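Local structure of superoxide dismutase (Clostridium difficile, 3TJT) at residues D108-S113 against D141-I146. The protein probably converts superoxide into hydrogen peroxide and dioxygen as an iron-containing member of the iron/manganese superoxide dismutase family. Sequence-based numbering, arbitrary orientation.
Sequences DRDFGS and DGKLSI
Asp110 OD2 takes two hydrogen bonds, one from the backbone of Leu144 and one from Arg109. Leu144 N lies 2.8 Å from Asp110 OD2, and the bond is nearly straight at 167°. Arg109 NH2 reaches the same oxygen on its syn side, from the opposite face of the carboxylate. OD1 is also gripped from both faces. Arg109 NE donates to Asp110 OD1 at 2.8 Å, with the hydrogen pointing almost straight at the oxygen, and Lys143 NZ forms a salt bridge to Asp110 OD1, also at 2.8 Å, from well above the carboxylate plane. Arginine thus holds the carboxylate side-on, one nitrogen to each oxygen, and with the Lys143 and Leu144 bonds this should fix its rotation. Two cations beside one carboxylate probably keep it ionised. Lys143 CG stands opposite its own backbone N (chi1 -178°), and the bend at chi2 then carries NZ to Asp110. A water accepts from Lys143 NZ and donates to the carbonyl of Asp110. Arg109 NH2 also makes a weak, bent bond to Gly142 O at the edge of the guanidinium; that carbonyl has a second partner in Tyr201 OH.

Away from the iron site, the contact joins the C-terminal end of helix 101-111 to the start of strand 144-150 and the turn just before it. Within this chain it is an outer strand of the three-stranded antiparallel sheet in the C-terminal domain of the iron/manganese superoxide dismutase fold. After the helix, Gly112 turns the chain with positive phi, and Ser113 caps helix 114-127.

Beside the charged network, Phe111 CE2 is 3.7 Å from Leu144 CB, and Phe111 CE1 meets Ile146 CD1 at 3.8 Å. CZ approaches Ser145 CA between them. Phe117 packs edge-to-face with Phe111 and also touches Ile146.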
loop_
_atom_site.group_PDB
_atom_site.type_symbol
_atom_site.label_atom_id
_atom_site.label_comp_id
_atom_site.label_asym_id
_atom_site.label_seq_id
_atom_site.Cartn_x
_atom_site.Cartn_y
_atom_site.Cartn_z
ATOM N N ASP A 108 -9.704 -21.878 -20.650
ATOM C CA ASP A 108 -8.995 -23.067 -21.095
ATOM C C ASP A 108 -8.104 -22.742 -22.291
ATOM O O ASP A 108 -6.966 -23.197 -22.361
ATOM C CB ASP A 108 -9.976 -24.186 -21.457
ATOM C CG ASP A 108 -10.560 -24.865 -20.236
ATOM O OD1 ASP A 108 -10.099 -24.576 -19.109
ATOM O OD2 ASP A 108 -11.478 -25.699 -20.405
ATOM N N ARG A 109 -8.625 -21.948 -23.220
ATOM C CA ARG A 109 -7.874 -21.571 -24.417
ATOM C C ARG A 109 -6.600 -20.802 -24.065
ATOM O O ARG A 109 -5.517 -21.100 -24.570
ATOM C CB ARG A 109 -8.750 -20.722 -25.338
ATOM C CG ARG A 109 -8.108 -20.363 -26.679
ATOM C CD ARG A 109 -8.942 -19.320 -27.401
ATOM N NE ARG A 109 -8.943 -18.052 -26.672
ATOM C CZ ARG A 109 -9.944 -17.179 -26.688
ATOM N NH1 ARG A 109 -11.034 -17.435 -27.401
ATOM N NH2 ARG A 109 -9.857 -16.051 -25.990
ATOM N N ASP A 110 -6.729 -19.818 -23.183
ATOM C CA ASP A 110 -5.634 -18.881 -22.946
ATOM C C ASP A 110 -4.685 -19.267 -21.815
ATOM O O ASP A 110 -3.552 -18.789 -21.772
ATOM C CB ASP A 110 -6.192 -17.473 -22.746
ATOM C CG ASP A 110 -6.916 -16.968 -23.974
ATOM O OD1 ASP A 110 -6.648 -17.511 -25.072
ATOM O OD2 ASP A 110 -7.750 -16.048 -23.857
ATOM N N PHE A 111 -5.134 -20.129 -20.907
ATOM C CA PHE A 111 -4.289 -20.555 -19.794
ATOM C C PHE A 111 -4.035 -22.061 -19.773
ATOM O O PHE A 111 -3.223 -22.546 -18.983
ATOM C CB PHE A 111 -4.881 -20.102 -18.452
ATOM C CG PHE A 111 -5.031 -18.612 -18.332
ATOM C CD1 PHE A 111 -3.966 -17.827 -17.917
ATOM C CD2 PHE A 111 -6.230 -17.997 -18.648
ATOM C CE1 PHE A 111 -4.096 -16.454 -17.815
ATOM C CE2 PHE A 111 -6.371 -16.619 -18.549
ATOM C CZ PHE A 111 -5.302 -15.849 -18.131
ATOM N N GLY A 112 -4.726 -22.798 -20.638
ATOM C CA GLY A 112 -4.571 -24.243 -20.687
ATOM C C GLY A 112 -5.623 -24.976 -19.870
ATOM O O GLY A 112 -6.204 -25.970 -20.321
ATOM N N SER A 113 -5.869 -24.489 -18.659
ATOM C CA SER A 113 -6.895 -25.066 -17.796
ATOM C C SER A 113 -7.266 -24.066 -16.717
ATOM O O SER A 113 -6.555 -23.077 -16.511
ATOM C CB SER A 113 -6.387 -26.348 -17.137
ATOM O OG SER A 113 -5.405 -26.052 -16.162
ATOM N N ASP A 141 -10.561 -8.061 -28.383
ATOM C CA ASP A 141 -10.876 -9.259 -29.156
ATOM C C ASP A 141 -11.126 -10.499 -28.290
ATOM O O ASP A 141 -11.360 -11.592 -28.812
ATOM C CB ASP A 141 -9.783 -9.539 -30.195
ATOM C CG ASP A 141 -8.577 -10.250 -29.607
ATOM O OD1 ASP A 141 -7.714 -9.580 -28.999
ATOM O OD2 ASP A 141 -8.482 -11.487 -29.767
ATOM N N GLY A 142 -11.067 -10.328 -26.969
ATOM C CA GLY A 142 -11.432 -11.391 -26.047
ATOM C C GLY A 142 -10.297 -12.273 -25.556
ATOM O O GLY A 142 -10.535 -13.282 -24.891
ATOM N N LYS A 143 -9.063 -11.904 -25.881
ATOM C CA LYS A 143 -7.900 -12.646 -25.410
ATOM C C LYS A 143 -7.681 -12.338 -23.925
ATOM O O LYS A 143 -7.655 -11.174 -23.544
ATOM C CB LYS A 143 -6.661 -12.237 -26.214
ATOM C CG LYS A 143 -5.393 -12.979 -25.847
ATOM C CD LYS A 143 -5.476 -14.437 -26.260
ATOM C CE LYS A 143 -4.168 -15.171 -26.007
ATOM N NZ LYS A 143 -4.304 -16.637 -26.263
ATOM N N LEU A 144 -7.520 -13.373 -23.103
ATOM C CA LEU A 144 -7.359 -13.178 -21.656
ATOM C C LEU A 144 -5.901 -13.171 -21.207
ATOM O O LEU A 144 -5.066 -13.880 -21.763
ATOM C CB LEU A 144 -8.111 -14.265 -20.879
ATOM C CG LEU A 144 -9.624 -14.350 -21.078
ATOM C CD1 LEU A 144 -10.196 -15.586 -20.355
ATOM C CD2 LEU A 144 -10.312 -13.073 -20.614
ATOM N N SER A 145 -5.610 -12.378 -20.177
ATOM C CA SER A 145 -4.305 -12.380 -19.543
ATOM C C SER A 145 -4.471 -11.950 -18.089
ATOM O O SER A 145 -5.519 -11.445 -17.704
ATOM C CB SER A 145 -3.347 -11.419 -20.259
ATOM O OG SER A 145 -3.836 -10.088 -20.224
ATOM N N ILE A 146 -3.439 -12.168 -17.287
ATOM C CA ILE A 146 -3.436 -11.685 -15.908
ATOM C C ILE A 146 -2.429 -10.541 -15.771
ATOM O O ILE A 146 -1.316 -10.629 -16.290
ATOM C CB ILE A 146 -3.095 -12.818 -14.934
ATOM C CG1 ILE A 146 -4.253 -13.824 -14.903
ATOM C CG2 ILE A 146 -2.833 -12.259 -13.535
ATOM C CD1 ILE A 146 -3.891 -15.154 -14.302
HETATM O O HOH W 1 -2.453 -16.886 -23.794
#